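Local coordinates for protein endo-1,4-beta-xylanase (Pseudoalteromonas haloplanktis, PDB 1H12) that hydrolyses internal beta-1,4 linkages of xylan as a cold-adapted family 8 glycoside hydrolase, and may also cleave beta-1,4-glucans, at residues A[157-162]-A[398-403]; A[304-309]-A[352-357]. One frame throughout, in Å; residues are numbered along the deposited sequence. Where two conformers were deposited one is given.

Contact 1 (A[157-162]-A[398-403]); sequences SARWGN and KFYNNT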
# COMPACT_ATOMS: atom_id res chain seq x y z
N SER A 157 11.09 2.38 15.29
CA SER A 157 12.37 2.67 15.91
C SER A 157 12.51 4.15 16.20
O SER A 157 12.93 4.54 17.31
CB SER A 157 13.48 2.24 14.96
OG SER A 157 14.75 2.68 15.43
N ALA A 158 12.21 4.98 15.23
CA ALA A 158 12.40 6.41 15.38
C ALA A 158 11.50 7.00 16.44
O ALA A 158 11.92 7.89 17.18
CB ALA A 158 12.17 7.11 14.06
N ARG A 159 10.26 6.55 16.54
CA ARG A 159 9.31 7.12 17.47
C ARG A 159 9.47 6.58 18.88
O ARG A 159 9.27 7.34 19.84
CB ARG A 159 7.87 6.93 17.01
CG ARG A 159 7.56 7.57 15.64
CD ARG A 159 6.09 7.77 15.42
NE ARG A 159 5.63 8.89 16.25
CZ ARG A 159 4.38 9.34 16.30
NH1 ARG A 159 4.11 10.40 17.04
NH2 ARG A 159 3.41 8.74 15.59
N TRP A 160 9.77 5.30 19.00
CA TRP A 160 9.68 4.60 20.26
C TRP A 160 10.97 4.07 20.83
O TRP A 160 11.02 3.65 22.00
CB TRP A 160 8.65 3.45 20.12
CG TRP A 160 7.31 3.86 19.67
CD1 TRP A 160 6.67 5.03 19.93
CD2 TRP A 160 6.42 3.11 18.79
NE1 TRP A 160 5.46 5.07 19.29
CE2 TRP A 160 5.28 3.89 18.59
CE3 TRP A 160 6.50 1.88 18.17
CZ2 TRP A 160 4.20 3.47 17.83
CZ3 TRP A 160 5.44 1.44 17.41
CH2 TRP A 160 4.31 2.23 17.22
N GLY A 161 12.02 4.02 20.03
CA GLY A 161 13.28 3.42 20.45
C GLY A 161 13.21 1.90 20.45
O GLY A 161 12.16 1.28 20.13
N ASN A 162 14.32 1.30 20.82
CA ASN A 162 14.59 -0.10 20.56
C ASN A 162 14.88 -0.93 21.80
O ASN A 162 15.44 -2.00 21.68
CB ASN A 162 15.73 -0.17 19.55
CG ASN A 162 15.30 0.47 18.25
OD1 ASN A 162 14.36 -0.04 17.61
ND2 ASN A 162 15.89 1.60 17.88
N LYS A 398 3.50 10.53 7.88
CA LYS A 398 4.77 11.25 7.98
C LYS A 398 5.93 10.28 8.02
O LYS A 398 5.79 9.14 8.43
CB LYS A 398 4.80 12.12 9.22
CG LYS A 398 3.71 13.15 9.31
CD LYS A 398 3.90 14.05 10.53
CE LYS A 398 2.85 15.18 10.63
NZ LYS A 398 2.97 15.92 11.85
N PHE A 399 7.12 10.77 7.63
CA PHE A 399 8.35 10.01 7.73
C PHE A 399 9.12 10.45 8.97
O PHE A 399 9.47 11.64 9.10
CB PHE A 399 9.24 10.21 6.51
CG PHE A 399 8.77 9.59 5.24
CD1 PHE A 399 7.54 8.96 5.08
CD2 PHE A 399 9.60 9.63 4.13
CE1 PHE A 399 7.19 8.40 3.85
CE2 PHE A 399 9.24 9.12 2.89
CZ PHE A 399 8.05 8.47 2.76
N TYR A 400 9.36 9.53 9.88
CA TYR A 400 10.09 9.80 11.13
C TYR A 400 11.49 9.19 11.01
O TYR A 400 11.68 7.99 11.02
CB TYR A 400 9.35 9.14 12.33
CG TYR A 400 7.99 9.72 12.60
CD1 TYR A 400 6.85 9.27 11.95
CD2 TYR A 400 7.84 10.78 13.49
CE1 TYR A 400 5.62 9.83 12.20
CE2 TYR A 400 6.61 11.32 13.76
CZ TYR A 400 5.49 10.87 13.10
OH TYR A 400 4.29 11.46 13.36
N ASN A 401 12.50 10.05 10.80
CA ASN A 401 13.86 9.57 10.67
C ASN A 401 14.43 9.13 11.97
O ASN A 401 14.18 9.72 13.04
CB ASN A 401 14.79 10.66 10.12
CG ASN A 401 14.73 10.81 8.64
OD1 ASN A 401 14.35 9.89 7.89
ND2 ASN A 401 15.08 12.02 8.16
N ASN A 402 15.28 8.12 11.92
CA ASN A 402 16.11 7.73 13.02
C ASN A 402 17.26 8.69 13.15
O ASN A 402 17.67 9.34 12.18
CB ASN A 402 16.63 6.30 12.79
CG ASN A 402 15.53 5.31 13.01
OD1 ASN A 402 14.83 4.88 11.98
ND2 ASN A 402 15.26 5.02 14.21
N THR A 403 17.78 8.78 14.35
CA THR A 403 18.96 9.68 14.61
C THR A 403 20.17 8.83 14.88
O THR A 403 20.12 7.86 15.63
CB THR A 403 18.68 10.51 15.81
OG1 THR A 403 18.30 9.61 16.85
CG2 THR A 403 17.59 11.35 15.60
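Ser157 OG has two amide neighbours: the side-chain amide of Asn402 comes up against it from the C-terminal tail, while Asn162 ND2, just past the end of helix 143-160, donates a hydrogen bond to it at 2.9 Å. That bond is nearly straight (168°), and OG lies in the Asn162 amide plane. The amide end of Asn402 also sits beside the backbone N of Ala158, so it faces two polar atoms of the helix at once. One residue on, the Ala158 methyl rests against the tail backbone, its CB 3.2 Å from Tyr400 O and 3.9 Å from Tyr400 CB; Tyr400 O is itself bound by Tyr211 OH. The third meeting is a stack. Arg159 bends at chi3 (74°), which lays the guanidinium flat on Tyr400 with the planes only 5° apart. Arg159 CD stands 3.7 Å above the middle of the Tyr400 ring, a CH-pi contact. Arg159 CZ is displaced toward the hydroxyl end, an off-centre cation-pi contact 4.3 Å from the Tyr400 ring centroid, with Tyr400 OH beneath the guanidinium. Arg159 NH2 is hydrogen-bonded to Val88 O, which helps to fix the rotation of the group over the ring. Tyr12 and Asn215 hold Asn401 OD1. The irregular tail after helix 379-392 is thus held against the C-terminal end of helix 143-160, one of the helices of this (alpha/alpha)6 family 8 fold, by mixed chemistry: an amide beside a serine hydroxyl, a methyl on peptide carbonyls, and a probably charged guanidinium spread over an aromatic face.

Contact 2 (A[304-309]-A[352-357]); sequences SAVNKA and LLASTN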
# COMPACT_ATOMS: atom_id res chain seq x y z
N SER A 304 0.70 14.40 -14.55
CA SER A 304 0.10 13.82 -15.74
C SER A 304 -0.51 12.45 -15.42
O SER A 304 -1.59 12.11 -15.87
CB SER A 304 1.19 13.71 -16.84
OG SER A 304 0.69 13.10 -17.99
N ALA A 305 0.22 11.62 -14.68
CA ALA A 305 -0.27 10.28 -14.35
C ALA A 305 -1.62 10.35 -13.66
O ALA A 305 -2.57 9.67 -14.05
CB ALA A 305 0.75 9.57 -13.45
N VAL A 306 -1.68 11.18 -12.62
CA VAL A 306 -2.94 11.25 -11.87
C VAL A 306 -4.03 11.98 -12.63
O VAL A 306 -5.18 11.52 -12.64
CB VAL A 306 -2.77 11.74 -10.43
CG1 VAL A 306 -1.67 10.88 -9.73
CG2 VAL A 306 -2.52 13.17 -10.30
N ASN A 307 -3.72 13.09 -13.25
CA ASN A 307 -4.74 13.84 -13.95
C ASN A 307 -5.37 12.97 -15.05
O ASN A 307 -6.60 12.98 -15.22
CB ASN A 307 -4.17 15.12 -14.58
CG ASN A 307 -3.87 16.21 -13.60
OD1 ASN A 307 -4.43 16.31 -12.50
ND2 ASN A 307 -2.99 17.15 -14.04
N LYS A 308 -4.57 12.21 -15.79
CA LYS A 308 -5.10 11.40 -16.87
C LYS A 308 -5.87 10.19 -16.31
O LYS A 308 -6.89 9.77 -16.92
CB LYS A 308 -4.02 10.98 -17.85
CG LYS A 308 -3.44 12.13 -18.63
CD LYS A 308 -2.10 11.74 -19.31
CE LYS A 308 -2.04 10.61 -20.27
NZ LYS A 308 -2.93 11.02 -21.45
N ALA A 309 -5.40 9.57 -15.24
CA ALA A 309 -6.09 8.40 -14.68
C ALA A 309 -7.44 8.81 -14.12
O ALA A 309 -8.46 8.16 -14.37
CB ALA A 309 -5.23 7.74 -13.63
N LEU A 352 -4.95 12.71 -5.28
CA LEU A 352 -5.13 14.16 -5.41
C LEU A 352 -3.97 14.98 -4.94
O LEU A 352 -3.85 16.15 -5.34
CB LEU A 352 -6.41 14.60 -4.71
CG LEU A 352 -7.69 13.98 -5.25
CD1 LEU A 352 -8.84 14.40 -4.34
CD2 LEU A 352 -7.92 14.41 -6.71
N LEU A 353 -3.08 14.43 -4.13
CA LEU A 353 -1.86 15.12 -3.74
C LEU A 353 -0.93 15.40 -4.91
O LEU A 353 0.01 16.17 -4.78
CB LEU A 353 -1.17 14.35 -2.62
CG LEU A 353 -1.94 14.29 -1.31
CD1 LEU A 353 -1.46 13.17 -0.41
CD2 LEU A 353 -1.83 15.64 -0.56
N ALA A 354 -1.18 14.77 -6.06
CA ALA A 354 -0.46 15.06 -7.30
C ALA A 354 -1.37 15.71 -8.35
O ALA A 354 -0.86 15.99 -9.45
CB ALA A 354 0.16 13.80 -7.90
N SER A 355 -2.63 15.95 -8.05
CA SER A 355 -3.60 16.51 -9.04
C SER A 355 -3.44 18.03 -9.15
O SER A 355 -3.12 18.71 -8.18
CB SER A 355 -5.05 16.23 -8.55
OG SER A 355 -6.02 16.90 -9.46
N THR A 356 -3.73 18.53 -10.35
CA THR A 356 -3.76 19.99 -10.58
C THR A 356 -5.10 20.50 -10.97
O THR A 356 -5.20 21.64 -11.44
CB THR A 356 -2.68 20.39 -11.60
OG1 THR A 356 -2.93 19.75 -12.86
CG2 THR A 356 -1.32 20.04 -11.19
N ASN A 357 -6.15 19.69 -10.81
CA ASN A 357 -7.49 20.01 -11.25
C ASN A 357 -8.43 20.12 -10.05
O ASN A 357 -8.83 19.13 -9.47
CB ASN A 357 -7.95 18.97 -12.26
CG ASN A 357 -9.29 19.27 -12.88
OD1 ASN A 357 -10.27 19.72 -12.25
ND2 ASN A 357 -9.36 18.97 -14.19
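Asn307 and Thr356 are joined by a pair of hydrogen bonds, one at each end of the asparagine carboxamide, ND2 giving and OD1 accepting. Asn307 ND2 donates to Thr356 OG1 at 2.9 Å (156°), with the hydroxyl oxygen tilted from the amide plane. Thr356 N donates to Asn307 OD1 at 3.2 Å, almost straight (170°) and in the carbonyl plane, on a lone pair. The contact lies in the helical framework of the (alpha/alpha)6 barrel characteristic of family 8, where helix 300-318 faces the short connection between helices 342-351 and 358-369. An ST turn shapes that connection: Ser355 OG accepts from Asn357 N at 3.1 Å. Thr356 carries OG1 between its backbone N and carbonyl carbon (chi1 61°), which brings hydroxyl and peptide N-H within the span of a single amide. The two side chains cross at about a right angle, and with both ends of the carboxamide engaged its rotation is fixed. Gln360 NE2 adds weak hydrogen bonds to Asn307 OD1 and Ser355 OG, while Asn357, the N-cap of helix 358-369, turns OD1 to Gln360 N. The helix start is therefore tied to the same polar cluster that receives Asn307. Farther in, the contact becomes apolar. Val306 points at the connection and its CG2 branch lies against the Ala354-Ser355 peptide, 3.4 Å from Ala354 O; this holds for one of two conformers, so the branch that touches is less certain. Val306 also meets Val289, and Ala354 meets Ala293, both of helix 283-296. The 3-10 turn 352-354 that carries Ala354 is closed by a hydrogen bond from Ser355 N to Leu352 O, 3.0 Å.

Overall arrangement
From the N terminus, the chain first reaches 157-162, at the C-terminal end of helix 143-160, and the tail after helix 379-392 comes back to it at 398-403. Contact 1 thus closes a loop of 235 residues. Contact 2 lies wholly within that span: helix 300-318 provides 304-309, and 42 residues later the connection 352-357 comes back to it. The shorter loop contains the disulfide Cys324-Cys339 and the xylose-binding residues Gln327, Gly341 and Glu342; Tyr378 and Asn382 of that pocket follow it. The contact centres are about 31 Å apart and the two do not touch: contact 1 fastens the tail to helix 143-160, contact 2 joins helix 300-318 to the connection between helices 342-351 and 358-369.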